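Local atomic coordinates of Tol-Pal system protein TolB (Acinetobacter baumannii, PDB entry 7MX5), a protein that probably acts in the periplasm as part of the Tol-Pal system, which helps the outer membrane fold inward at cell division and keeps it intact. Residues Y327-Q332 and T343-D348; S302-G307 and I316-R321; H86-D91 and L98-L103; P69-G74 and Y90-Q95. All coordinates share one frame; numbering follows the deposited sequence.

Contact 1 of 4, residues Y327-Q332 and T343-D348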
loop_
_atom_site.group_PDB
_atom_site.type_symbol
_atom_site.label_atom_id
_atom_site.label_comp_id
_atom_site.label_asym_id
_atom_site.label_seq_id
_atom_site.Cartn_x
_atom_site.Cartn_y
_atom_site.Cartn_z
ATOM N N TYR A 327 12.826 16.120 4.270
ATOM C CA TYR A 327 12.574 14.697 4.104
ATOM C C TYR A 327 12.101 14.383 2.691
ATOM O O TYR A 327 11.306 15.123 2.103
ATOM C CB TYR A 327 11.531 14.223 5.118
ATOM C CG TYR A 327 11.951 14.393 6.560
ATOM C CD1 TYR A 327 13.075 13.749 7.058
ATOM C CD2 TYR A 327 11.226 15.204 7.422
ATOM C CE1 TYR A 327 13.464 13.905 8.376
ATOM C CE2 TYR A 327 11.606 15.366 8.742
ATOM C CZ TYR A 327 12.726 14.714 9.213
ATOM O OH TYR A 327 13.108 14.872 10.525
ATOM N N LYS A 328 12.599 13.275 2.147
ATOM C CA LYS A 328 12.192 12.786 0.839
ATOM C C LYS A 328 11.853 11.307 0.937
ATOM O O LYS A 328 12.495 10.563 1.685
ATOM C CB LYS A 328 13.293 12.985 -0.216
ATOM C CG LYS A 328 14.110 14.255 -0.057
ATOM C CD LYS A 328 13.500 15.403 -0.841
ATOM C CE LYS A 328 14.059 16.740 -0.382
ATOM N NZ LYS A 328 14.248 17.679 -1.520
ATOM N N VAL A 329 10.840 10.890 0.187
ATOM C CA VAL A 329 10.585 9.469 -0.023
ATOM C C VAL A 329 11.528 8.992 -1.119
ATOM O O VAL A 329 11.537 9.542 -2.224
ATOM C CB VAL A 329 9.119 9.213 -0.398
ATOM C CG1 VAL A 329 8.897 7.737 -0.693
ATOM C CG2 VAL A 329 8.198 9.682 0.717
ATOM N N ALA A 330 12.340 7.985 -0.810
ATOM C CA ALA A 330 13.354 7.507 -1.736
ATOM C C ALA A 330 13.238 6.000 -1.911
ATOM O O ALA A 330 12.709 5.288 -1.053
ATOM C CB ALA A 330 14.768 7.870 -1.262
ATOM N N ILE A 331 13.747 5.524 -3.045
ATOM C CA ILE A 331 13.763 4.107 -3.387
ATOM C C ILE A 331 15.204 3.717 -3.680
ATOM O O ILE A 331 15.836 4.290 -4.575
ATOM C CB ILE A 331 12.862 3.796 -4.591
ATOM C CG1 ILE A 331 11.436 4.291 -4.345
ATOM C CG2 ILE A 331 12.868 2.302 -4.888
ATOM C CD1 ILE A 331 10.773 3.668 -3.141
ATOM N N GLN A 332 15.722 2.748 -2.931
ATOM C CA GLN A 332 17.057 2.213 -3.156
ATOM C C GLN A 332 16.954 0.784 -3.667
ATOM O O GLN A 332 16.236 -0.038 -3.086
ATOM C CB GLN A 332 17.903 2.251 -1.882
ATOM C CG GLN A 332 19.341 1.797 -2.101
ATOM C CD GLN A 332 20.152 1.747 -0.822
ATOM O OE1 GLN A 332 20.593 2.777 -0.312
ATOM N NE2 GLN A 332 20.364 0.544 -0.303
ATOM N N THR A 343 10.000 11.821 -4.114
ATOM C CA THR A 343 9.198 13.007 -3.846
ATOM C C THR A 343 9.562 13.595 -2.489
ATOM O O THR A 343 10.040 12.868 -1.607
ATOM C CB THR A 343 7.708 12.654 -3.881
ATOM O OG1 THR A 343 6.921 13.808 -3.560
ATOM C CG2 THR A 343 7.405 11.546 -2.880
ATOM N N PRO A 344 9.369 14.894 -2.279
ATOM C CA PRO A 344 9.464 15.436 -0.920
ATOM C C PRO A 344 8.289 14.971 -0.072
ATOM O O PRO A 344 7.218 14.626 -0.575
ATOM C CB PRO A 344 9.438 16.957 -1.120
ATOM C CG PRO A 344 9.544 17.193 -2.589
ATOM C CD PRO A 344 9.150 15.940 -3.293
ATOM N N THR A 345 8.511 14.955 1.240
ATOM C CA THR A 345 7.480 14.563 2.188
ATOM C C THR A 345 7.612 15.400 3.450
ATOM O O THR A 345 8.696 15.892 3.780
ATOM C CB THR A 345 7.556 13.068 2.533
ATOM O OG1 THR A 345 6.562 12.749 3.515
ATOM C CG2 THR A 345 8.932 12.710 3.072
ATOM N N SER A 346 6.494 15.559 4.156
ATOM C CA SER A 346 6.437 16.404 5.339
ATOM C C SER A 346 6.571 15.629 6.642
ATOM O O SER A 346 6.666 16.252 7.705
ATOM C CB SER A 346 5.122 17.196 5.360
ATOM O OG SER A 346 4.942 17.921 4.156
ATOM N N LEU A 347 6.589 14.299 6.592
ATOM C CA LEU A 347 6.570 13.480 7.796
ATOM C C LEU A 347 7.698 12.462 7.751
ATOM O O LEU A 347 7.875 11.766 6.746
ATOM C CB LEU A 347 5.223 12.767 7.949
ATOM C CG LEU A 347 4.006 13.683 8.074
ATOM C CD1 LEU A 347 2.721 12.875 8.044
ATOM C CD2 LEU A 347 4.096 14.514 9.343
ATOM N N ASP A 348 8.458 12.380 8.845
ATOM C CA ASP A 348 9.473 11.344 9.020
ATOM C C ASP A 348 8.751 10.067 9.443
ATOM O O ASP A 348 8.701 9.691 10.617
ATOM C CB ASP A 348 10.517 11.782 10.040
ATOM C CG ASP A 348 11.548 10.709 10.324
ATOM O OD1 ASP A 348 11.932 9.987 9.381
ATOM O OD2 ASP A 348 11.978 10.590 11.491
#

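Contact 2 of 4, residues S302-G307 and I316-R321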
loop_
_atom_site.group_PDB
_atom_site.type_symbol
_atom_site.label_atom_id
_atom_site.label_comp_id
_atom_site.label_asym_id
_atom_site.label_seq_id
_atom_site.Cartn_x
_atom_site.Cartn_y
_atom_site.Cartn_z
ATOM N N SER A 302 23.030 12.202 4.769
ATOM C CA SER A 302 23.216 12.225 6.212
ATOM C C SER A 302 22.027 11.657 6.974
ATOM O O SER A 302 22.049 11.644 8.208
ATOM C CB SER A 302 23.485 13.657 6.682
ATOM O OG SER A 302 22.754 14.584 5.900
ATOM N N PHE A 303 20.994 11.193 6.276
ATOM C CA PHE A 303 19.784 10.713 6.934
ATOM C C PHE A 303 19.088 9.715 6.025
ATOM O O PHE A 303 18.628 10.078 4.938
ATOM C CB PHE A 303 18.854 11.880 7.274
ATOM C CG PHE A 303 17.647 11.489 8.086
ATOM C CD1 PHE A 303 16.517 10.970 7.474
ATOM C CD2 PHE A 303 17.638 11.659 9.460
ATOM C CE1 PHE A 303 15.407 10.614 8.219
ATOM C CE2 PHE A 303 16.532 11.307 10.210
ATOM C CZ PHE A 303 15.415 10.784 9.589
ATOM N N ASN A 304 19.015 8.464 6.474
ATOM C CA ASN A 304 18.237 7.425 5.809
ATOM C C ASN A 304 17.575 6.593 6.893
ATOM O O ASN A 304 18.266 6.027 7.745
ATOM C CB ASN A 304 19.117 6.552 4.910
ATOM C CG ASN A 304 19.780 7.340 3.796
ATOM O OD1 ASN A 304 19.260 7.422 2.684
ATOM N ND2 ASN A 304 20.936 7.923 4.092
ATOM N N ALA A 305 16.248 6.524 6.874
ATOM C CA ALA A 305 15.529 5.897 7.974
ATOM C C ALA A 305 14.166 5.425 7.490
ATOM O O ALA A 305 13.733 5.740 6.379
ATOM C CB ALA A 305 15.380 6.861 9.153
ATOM N N ARG A 306 13.497 4.659 8.355
ATOM C CA ARG A 306 12.127 4.199 8.128
ATOM C C ARG A 306 12.016 3.412 6.823
ATOM O O ARG A 306 11.142 3.658 5.990
ATOM C CB ARG A 306 11.142 5.372 8.153
ATOM C CG ARG A 306 10.826 5.899 9.551
ATOM C CD ARG A 306 11.896 6.856 10.054
ATOM N NE ARG A 306 12.156 6.691 11.480
ATOM C CZ ARG A 306 13.032 7.410 12.171
ATOM N NH1 ARG A 306 13.750 8.363 11.600
ATOM N NH2 ARG A 306 13.191 7.166 13.469
ATOM N N GLY A 307 12.918 2.449 6.652
ATOM C CA GLY A 307 12.916 1.645 5.448
ATOM C C GLY A 307 11.908 0.512 5.508
ATOM O O GLY A 307 11.621 -0.050 6.564
ATOM N N ILE A 316 13.834 -0.875 -1.579
ATOM C CA ILE A 316 13.638 -0.327 -0.243
ATOM C C ILE A 316 13.007 1.051 -0.384
ATOM O O ILE A 316 13.583 1.936 -1.029
ATOM C CB ILE A 316 14.955 -0.226 0.545
ATOM C CG1 ILE A 316 15.474 -1.615 0.920
ATOM C CG2 ILE A 316 14.763 0.625 1.793
ATOM C CD1 ILE A 316 16.828 -1.591 1.601
ATOM N N ALA A 317 11.834 1.234 0.214
ATOM C CA ALA A 317 11.225 2.549 0.351
ATOM C C ALA A 317 11.594 3.109 1.717
ATOM O O ALA A 317 11.397 2.443 2.738
ATOM C CB ALA A 317 9.705 2.480 0.192
ATOM N N LEU A 318 12.132 4.325 1.734
ATOM C CA LEU A 318 12.682 4.884 2.960
ATOM C C LEU A 318 12.451 6.387 2.989
ATOM O O LEU A 318 11.963 6.986 2.027
ATOM C CB LEU A 318 14.178 4.577 3.088
ATOM C CG LEU A 318 15.094 5.240 2.054
ATOM C CD1 LEU A 318 16.437 5.587 2.673
ATOM C CD2 LEU A 318 15.285 4.347 0.835
ATOM N N VAL A 319 12.810 6.991 4.118
ATOM C CA VAL A 319 12.802 8.438 4.284
ATOM C C VAL A 319 14.238 8.924 4.150
ATOM O O VAL A 319 15.117 8.510 4.917
ATOM C CB VAL A 319 12.198 8.848 5.637
ATOM C CG1 VAL A 319 12.580 10.281 5.980
ATOM C CG2 VAL A 319 10.689 8.690 5.606
ATOM N N HIS A 320 14.479 9.793 3.173
ATOM C CA HIS A 320 15.815 10.261 2.837
ATOM C C HIS A 320 15.874 11.770 3.014
ATOM O O HIS A 320 14.974 12.487 2.566
ATOM C CB HIS A 320 16.178 9.871 1.403
ATOM C CG HIS A 320 17.579 10.221 1.012
ATOM N ND1 HIS A 320 18.657 9.412 1.302
ATOM C CD2 HIS A 320 18.078 11.287 0.342
ATOM C CE1 HIS A 320 19.760 9.969 0.834
ATOM N NE2 HIS A 320 19.436 11.108 0.248
ATOM N N ARG A 321 16.931 12.250 3.668
ATOM C CA ARG A 321 17.095 13.673 3.962
ATOM C C ARG A 321 18.501 14.121 3.593
ATOM O O ARG A 321 19.440 13.977 4.389
ATOM C CB ARG A 321 16.810 13.968 5.434
ATOM C CG ARG A 321 15.883 15.140 5.667
ATOM C CD ARG A 321 16.556 16.255 6.447
ATOM N NE ARG A 321 16.933 15.837 7.791
ATOM C CZ ARG A 321 16.461 16.383 8.904
ATOM N NH1 ARG A 321 15.574 17.365 8.870
ATOM N NH2 ARG A 321 16.888 15.931 10.079
#

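Contact 3 of 4, residues H86-D91 and L98-L103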
loop_
_atom_site.group_PDB
_atom_site.type_symbol
_atom_site.label_atom_id
_atom_site.label_comp_id
_atom_site.label_asym_id
_atom_site.label_seq_id
_atom_site.Cartn_x
_atom_site.Cartn_y
_atom_site.Cartn_z
ATOM N N HIS A 86 -19.195 -10.304 -18.385
ATOM C CA HIS A 86 -18.391 -10.902 -19.444
ATOM C C HIS A 86 -17.626 -9.771 -20.115
ATOM O O HIS A 86 -18.224 -8.937 -20.801
ATOM C CB HIS A 86 -19.268 -11.653 -20.444
ATOM C CG HIS A 86 -18.494 -12.386 -21.495
ATOM N ND1 HIS A 86 -19.069 -12.838 -22.665
ATOM C CD2 HIS A 86 -17.190 -12.744 -21.555
ATOM C CE1 HIS A 86 -18.153 -13.443 -23.398
ATOM N NE2 HIS A 86 -17.004 -13.400 -22.747
ATOM N N TYR A 87 -16.312 -9.732 -19.909
ATOM C CA TYR A 87 -15.489 -8.638 -20.399
ATOM C C TYR A 87 -14.344 -9.174 -21.245
ATOM O O TYR A 87 -13.912 -10.321 -21.087
ATOM C CB TYR A 87 -14.937 -7.788 -19.243
ATOM C CG TYR A 87 -13.989 -8.521 -18.320
ATOM C CD1 TYR A 87 -14.469 -9.283 -17.263
ATOM C CD2 TYR A 87 -12.613 -8.439 -18.498
ATOM C CE1 TYR A 87 -13.606 -9.950 -16.414
ATOM C CE2 TYR A 87 -11.744 -9.103 -17.653
ATOM C CZ TYR A 87 -12.245 -9.856 -16.613
ATOM O OH TYR A 87 -11.384 -10.519 -15.769
ATOM N N GLN A 88 -13.858 -8.326 -22.150
ATOM C CA GLN A 88 -12.763 -8.678 -23.042
ATOM C C GLN A 88 -11.766 -7.531 -23.102
ATOM O O GLN A 88 -12.099 -6.373 -22.839
ATOM C CB GLN A 88 -13.259 -9.004 -24.457
ATOM C CG GLN A 88 -14.225 -10.171 -24.536
ATOM C CD GLN A 88 -14.784 -10.366 -25.931
ATOM O OE1 GLN A 88 -15.176 -9.406 -26.595
ATOM N NE2 GLN A 88 -14.825 -11.614 -26.383
ATOM N N LEU A 89 -10.529 -7.875 -23.452
ATOM C CA LEU A 89 -9.469 -6.905 -23.701
ATOM C C LEU A 89 -8.883 -7.201 -25.071
ATOM O O LEU A 89 -8.348 -8.290 -25.295
ATOM C CB LEU A 89 -8.386 -6.970 -22.620
ATOM C CG LEU A 89 -7.163 -6.072 -22.822
ATOM C CD1 LEU A 89 -7.582 -4.630 -23.067
ATOM C CD2 LEU A 89 -6.221 -6.166 -21.632
ATOM N N TYR A 90 -8.987 -6.239 -25.984
ATOM C CA TYR A 90 -8.618 -6.439 -27.380
ATOM C C TYR A 90 -7.352 -5.658 -27.702
ATOM O O TYR A 90 -7.311 -4.435 -27.534
ATOM C CB TYR A 90 -9.754 -6.016 -28.310
ATOM C CG TYR A 90 -9.562 -6.468 -29.739
ATOM C CD1 TYR A 90 -9.831 -7.778 -30.114
ATOM C CD2 TYR A 90 -9.108 -5.589 -30.713
ATOM C CE1 TYR A 90 -9.656 -8.199 -31.417
ATOM C CE2 TYR A 90 -8.931 -6.001 -32.020
ATOM C CZ TYR A 90 -9.206 -7.307 -32.366
ATOM O OH TYR A 90 -9.032 -7.725 -33.666
ATOM N N ASP A 91 -6.327 -6.369 -28.170
ATOM C CA ASP A 91 -5.130 -5.742 -28.716
ATOM C C ASP A 91 -5.395 -5.385 -30.174
ATOM O O ASP A 91 -5.667 -6.269 -30.993
ATOM C CB ASP A 91 -3.934 -6.685 -28.587
ATOM C CG ASP A 91 -2.610 -6.013 -28.923
ATOM O OD1 ASP A 91 -2.491 -5.407 -30.008
ATOM O OD2 ASP A 91 -1.679 -6.101 -28.096
ATOM N N LEU A 98 -6.617 -10.078 -25.690
ATOM C CA LEU A 98 -5.723 -10.346 -24.572
ATOM C C LEU A 98 -6.456 -10.953 -23.388
ATOM O O LEU A 98 -5.844 -11.678 -22.594
ATOM C CB LEU A 98 -5.015 -9.059 -24.139
ATOM C CG LEU A 98 -4.059 -8.451 -25.169
ATOM C CD1 LEU A 98 -3.244 -7.329 -24.550
ATOM C CD2 LEU A 98 -3.149 -9.521 -25.753
ATOM N N LEU A 99 -7.753 -10.678 -23.257
ATOM C CA LEU A 99 -8.582 -11.257 -22.211
ATOM C C LEU A 99 -9.960 -11.567 -22.772
ATOM O O LEU A 99 -10.482 -10.825 -23.608
ATOM C CB LEU A 99 -8.722 -10.318 -21.005
ATOM C CG LEU A 99 -7.459 -9.923 -20.240
ATOM C CD1 LEU A 99 -7.753 -8.755 -19.314
ATOM C CD2 LEU A 99 -6.909 -11.108 -19.460
ATOM N N ASN A 100 -10.538 -12.675 -22.311
ATOM C CA ASN A 100 -11.927 -13.031 -22.607
ATOM C C ASN A 100 -12.422 -13.828 -21.399
ATOM O O ASN A 100 -12.328 -15.056 -21.370
ATOM C CB ASN A 100 -12.057 -13.822 -23.901
ATOM C CG ASN A 100 -13.483 -14.272 -24.169
ATOM O OD1 ASN A 100 -14.375 -13.452 -24.389
ATOM N ND2 ASN A 100 -13.703 -15.582 -24.150
ATOM N N GLU A 101 -12.934 -13.110 -20.404
ATOM C CA GLU A 101 -13.205 -13.685 -19.097
ATOM C C GLU A 101 -14.630 -13.385 -18.659
ATOM O O GLU A 101 -15.239 -12.398 -19.083
ATOM C CB GLU A 101 -12.226 -13.148 -18.042
ATOM C CG GLU A 101 -10.760 -13.354 -18.388
ATOM C CD GLU A 101 -10.278 -14.757 -18.077
ATOM O OE1 GLU A 101 -11.081 -15.566 -17.566
ATOM O OE2 GLU A 101 -9.094 -15.051 -18.343
ATOM N N LEU A 102 -15.150 -14.256 -17.798
ATOM C CA LEU A 102 -16.407 -14.037 -17.099
ATOM C C LEU A 102 -16.134 -14.051 -15.603
ATOM O O LEU A 102 -15.428 -14.935 -15.106
ATOM C CB LEU A 102 -17.446 -15.105 -17.452
ATOM C CG LEU A 102 -18.825 -14.873 -16.827
ATOM C CD1 LEU A 102 -19.805 -14.316 -17.850
ATOM C CD2 LEU A 102 -19.364 -16.146 -16.189
ATOM N N LEU A 103 -16.683 -13.071 -14.893
ATOM C CA LEU A 103 -16.539 -12.973 -13.446
ATOM C C LEU A 103 -17.925 -12.943 -12.822
ATOM O O LEU A 103 -18.746 -12.088 -13.169
ATOM C CB LEU A 103 -15.738 -11.729 -13.055
ATOM C CG LEU A 103 -15.627 -11.441 -11.556
ATOM C CD1 LEU A 103 -14.557 -12.315 -10.920
ATOM C CD2 LEU A 103 -15.335 -9.969 -11.312
#

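Contact 4 of 4, residues P69-G74 and Y90-Q95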
loop_
_atom_site.group_PDB
_atom_site.type_symbol
_atom_site.label_atom_id
_atom_site.label_comp_id
_atom_site.label_asym_id
_atom_site.label_seq_id
_atom_site.Cartn_x
_atom_site.Cartn_y
_atom_site.Cartn_z
ATOM N N PRO A 69 -4.763 1.790 -29.030
ATOM C CA PRO A 69 -4.182 0.446 -29.146
ATOM C C PRO A 69 -4.967 -0.632 -28.412
ATOM O O PRO A 69 -4.885 -1.809 -28.776
ATOM C CB PRO A 69 -2.784 0.621 -28.540
ATOM C CG PRO A 69 -2.909 1.787 -27.596
ATOM C CD PRO A 69 -4.140 2.580 -27.956
ATOM N N TYR A 70 -5.727 -0.258 -27.382
ATOM C CA TYR A 70 -6.412 -1.229 -26.537
ATOM C C TYR A 70 -7.863 -0.819 -26.345
ATOM O O TYR A 70 -8.152 0.345 -26.048
ATOM C CB TYR A 70 -5.711 -1.363 -25.181
ATOM C CG TYR A 70 -4.237 -1.680 -25.297
ATOM C CD1 TYR A 70 -3.807 -2.868 -25.875
ATOM C CD2 TYR A 70 -3.275 -0.791 -24.837
ATOM C CE1 TYR A 70 -2.462 -3.163 -25.988
ATOM C CE2 TYR A 70 -1.926 -1.076 -24.946
ATOM C CZ TYR A 70 -1.526 -2.264 -25.521
ATOM O OH TYR A 70 -0.184 -2.553 -25.631
ATOM N N VAL A 71 -8.772 -1.779 -26.515
ATOM C CA VAL A 71 -10.205 -1.558 -26.368
ATOM C C VAL A 71 -10.769 -2.620 -25.436
ATOM O O VAL A 71 -10.433 -3.804 -25.552
ATOM C CB VAL A 71 -10.932 -1.593 -27.731
ATOM C CG1 VAL A 71 -12.403 -1.236 -27.560
ATOM C CG2 VAL A 71 -10.260 -0.656 -28.721
ATOM N N VAL A 72 -11.629 -2.196 -24.512
ATOM C CA VAL A 72 -12.249 -3.080 -23.531
ATOM C C VAL A 72 -13.754 -3.077 -23.762
ATOM O O VAL A 72 -14.369 -2.009 -23.864
ATOM C CB VAL A 72 -11.918 -2.652 -22.090
ATOM C CG1 VAL A 72 -12.657 -3.528 -21.089
ATOM C CG2 VAL A 72 -10.420 -2.707 -21.850
ATOM N N THR A 73 -14.342 -4.267 -23.842
ATOM C CA THR A 73 -15.777 -4.430 -24.005
ATOM C C THR A 73 -16.321 -5.303 -22.882
ATOM O O THR A 73 -15.576 -6.029 -22.219
ATOM C CB THR A 73 -16.117 -5.050 -25.366
ATOM O OG1 THR A 73 -15.203 -6.117 -25.647
ATOM C CG2 THR A 73 -16.011 -4.003 -26.462
ATOM N N GLY A 74 -17.633 -5.228 -22.670
ATOM C CA GLY A 74 -18.237 -5.972 -21.582
ATOM C C GLY A 74 -19.731 -6.130 -21.738
ATOM O O GLY A 74 -20.393 -5.365 -22.447
ATOM N N TYR A 90 -8.987 -6.239 -25.984
ATOM C CA TYR A 90 -8.618 -6.439 -27.380
ATOM C C TYR A 90 -7.352 -5.658 -27.702
ATOM O O TYR A 90 -7.311 -4.435 -27.534
ATOM C CB TYR A 90 -9.754 -6.016 -28.310
ATOM C CG TYR A 90 -9.562 -6.468 -29.739
ATOM C CD1 TYR A 90 -9.831 -7.778 -30.114
ATOM C CD2 TYR A 90 -9.108 -5.589 -30.713
ATOM C CE1 TYR A 90 -9.656 -8.199 -31.417
ATOM C CE2 TYR A 90 -8.931 -6.001 -32.020
ATOM C CZ TYR A 90 -9.206 -7.307 -32.366
ATOM O OH TYR A 90 -9.032 -7.725 -33.666
ATOM N N ASP A 91 -6.327 -6.369 -28.170
ATOM C CA ASP A 91 -5.130 -5.742 -28.716
ATOM C C ASP A 91 -5.395 -5.385 -30.174
ATOM O O ASP A 91 -5.667 -6.269 -30.993
ATOM C CB ASP A 91 -3.934 -6.685 -28.587
ATOM C CG ASP A 91 -2.610 -6.013 -28.923
ATOM O OD1 ASP A 91 -2.491 -5.407 -30.008
ATOM O OD2 ASP A 91 -1.679 -6.101 -28.096
ATOM N N VAL A 92 -5.319 -4.094 -30.498
ATOM C CA VAL A 92 -5.698 -3.646 -31.834
ATOM C C VAL A 92 -4.589 -3.923 -32.842
ATOM O O VAL A 92 -4.853 -4.399 -33.953
ATOM C CB VAL A 92 -6.082 -2.155 -31.800
ATOM C CG1 VAL A 92 -5.880 -1.511 -33.165
ATOM C CG2 VAL A 92 -7.521 -1.994 -31.337
ATOM N N GLN A 93 -3.337 -3.634 -32.479
ATOM C CA GLN A 93 -2.229 -3.856 -33.404
ATOM C C GLN A 93 -2.077 -5.337 -33.731
ATOM O O GLN A 93 -1.968 -5.720 -34.901
ATOM C CB GLN A 93 -0.933 -3.295 -32.818
ATOM C CG GLN A 93 -0.978 -1.801 -32.539
ATOM C CD GLN A 93 -0.946 -0.969 -33.807
ATOM O OE1 GLN A 93 -0.510 -1.437 -34.860
ATOM N NE2 GLN A 93 -1.413 0.270 -33.713
ATOM N N LYS A 94 -2.073 -6.186 -32.705
ATOM C CA LYS A 94 -1.998 -7.627 -32.912
ATOM C C LYS A 94 -3.314 -8.222 -33.394
ATOM O O LYS A 94 -3.319 -9.368 -33.858
ATOM C CB LYS A 94 -1.559 -8.318 -31.619
ATOM C CG LYS A 94 -0.299 -7.727 -31.005
ATOM C CD LYS A 94 0.422 -8.735 -30.128
ATOM C CE LYS A 94 1.859 -8.311 -29.863
ATOM N NZ LYS A 94 2.522 -9.185 -28.854
ATOM N N GLN A 95 -4.416 -7.473 -33.299
ATOM C CA GLN A 95 -5.732 -7.915 -33.762
ATOM C C GLN A 95 -6.143 -9.227 -33.094
ATOM O O GLN A 95 -6.569 -10.181 -33.749
ATOM C CB GLN A 95 -5.767 -8.036 -35.287
ATOM C CG GLN A 95 -6.042 -6.722 -36.003
ATOM C CD GLN A 95 -6.515 -6.921 -37.430
ATOM O OE1 GLN A 95 -7.705 -6.799 -37.725
ATOM N NE2 GLN A 95 -5.584 -7.225 -38.326
#

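Contact 1 of 4, residues Y327-Q332 and T343-D348
The ring of Y327 lies beneath the side chain of D348, whose CB sits over one face toward the rim, a CH-pi contact 4.0 Å from the ring centroid. Ring and carboxylate planes are only 13° apart, and the carboxylate keeps its main partner outside the pair, a salt bridge from OD2 to R306. At the root of the tyrosine, CB meets the methyl CG2 of T345 at 3.6 Å. That methyl is wedged between the backbone N and carbonyl of its own residue, since OG1 takes the position anti to N (chi1 177°); a beta-branched threonine can thus turn its apolar arm to the neighbour. The V329 side chain runs nearly perpendicular to that of T345, with V329 CG2 3.9 Å from T345 CB. The strands 328-333 and 339-344 form the last hairpin of a four-stranded antiparallel propeller blade, and beyond it the chain runs on through T345 to D348. V329 N donates to T343 O at 2.8 Å, while T345 N reaches Y327 O at 2.9 Å. V329 and T343 share one face, CB to CG2 3.8 Å, where compact branched residues pack against Y362 of strand 359-366.

Contact 2 of 4, residues S302-G307 and I316-R321
I316 opens the contact by bringing its CG2 methyl within 4.2 Å of G307 CA, where the lack of a side chain leaves the methyl room. From the next residue, A317 O meets the same G307 CA at 3.2 Å in a CA-H...O contact. L318 follows: its CG, set between the leucine's own backbone N and carbonyl (chi1 66°), directs CD1 to N304, 3.4 Å from N304 OD1. V319 forms the hydrogen-bonded pair with A305: V319 N donates to A305 O at 2.7 Å, and A305 N returns a bond to V319 O. V319 shares its face with A305, and its CG1 meets the edge of the F303 ring, 3.6 Å from CE1. On the other face, H320 and N304 run out alongside each other, and H320 ND1 gives N304 OD1 a hydrogen bond; the 2.5 Å between these atoms is shorter than usual, and the exact length is doubtful. The amide is turned 54° from the imidazole, and its ND2 is taken by K300 and Q283. R321 then donates its backbone N to F303 O at 3.0 Å and lays CB against F303 CB at 3.5 Å. Strand 304-309 is the first strand in the chain order of its blade and one of its two edge strands; strand 315-320 lies between it and strand 328-333, and Y327, next to K328, meets the F303 ring with planes about 55° apart.

Contact 3 of 4, residues H86-D91 and L98-L103
L89 and L99 pack tightly, CB to CB 3.7 Å, on a face of the hairpin that also carries Y87 and is covered by helix 110-126. Leucines suit this layer between sheet and helix: L99 touches A124, and CD1 of L99 reaches CD2 of L89 at 3.8 Å. The Y87 ring, swung between its own backbone N and carbonyl (chi1 64°), extends toward the partner strand, with L99 CD1 and L103 CB at its edge; the Y87 side chain also touches V117 and A120 of the helix. E101 lies at the exposed border of this face: its CB touches Y87 OH at 3.6 Å, and the chain then bends (chi2 -81°), carrying the carboxylate off from the partner strand.

The opposite face is looser and more polar. N100, an exposed residue, offers OD1 to two donors, Q88 NE2 at 2.7 Å and H86 NE2 at 3.1 Å. Each lies well out of the N100 amide plane, one on either side, and Q88 NE2 also bonds N56, so the Q88 amide links the hairpin to a nearby loop. L102, exposed too, lays CD1 against H86 CB.

Near the end of the pairing, L89 O accepts from both L98 N and L99 N, the latter at 3.2 Å; the modelled 2.5 Å from L98 N to L89 O is implausibly short and its exact value doubtful. Two residues facing one make this a classic beta bulge, within an antiparallel hairpin at the edge of the mixed sheet of the TolB amino-terminal domain.

Contact 4 of 4, residues P69-G74 and Y90-Q95
Backbone hydrogen bonds between P69-V71 and Y90-V92 provide the framework. V71 and Y90 form a hydrogen-bonded antiparallel pair, Y90 N giving to V71 O at 2.9 Å and V71 N to Y90 O at 3.2 Å. One step further out, V92 N donates to P69 O at 2.9 Å; proline, with no N-H of its own, still offers its carbonyl here.

Apolar contact is slight but well placed. V71 CG2 meets V92 CG2 at 4.0 Å, and both valines touch W63 of helix 60-65, where small branched side chains pack closely.

Polar and aromatic groups meet on the face of Y70 and D91. These side chains project together from the sheet, with ring and carboxylate planes 88° apart; D91 OD2 lies at the ring edge, 3.7 Å from Y70 CE1, where the carbon-bound hydrogens are slightly positive. The other oxygen, OD1, accepts from K94 N at 2.8 Å, from above the carboxylate plane. An aspartate suits this corner because its short side chain can reach back to the backbone three residues on, an Asx motif that holds the turn where strand 83-91 ends, in the hairpin 70-78/83-91 of the TolB amino-terminal domain, in which 70-78 is the middle strand of the mixed sheet.

From the N terminus, contact 4 comes first: strand 70-78 runs out, turns and returns as strand 83-91, closing a loop of 15 residues between its segments. Contact 3 opens on that returning strand and pairs it with 96-105, so the two overlap at Y90 and D91 and join three successive strands of one mixed sheet. Contacts 2 and 1 follow in series, not nested, in the propeller: the first closes the hairpin 304-309/315-320, the second 328-333/339-344, and a probable K328 N to H320 O bond and the D348-R306 salt bridge join them within one blade. The two pairs do not touch; the centres of contacts 3 and 1 lie about 39 Å apart, in different domains.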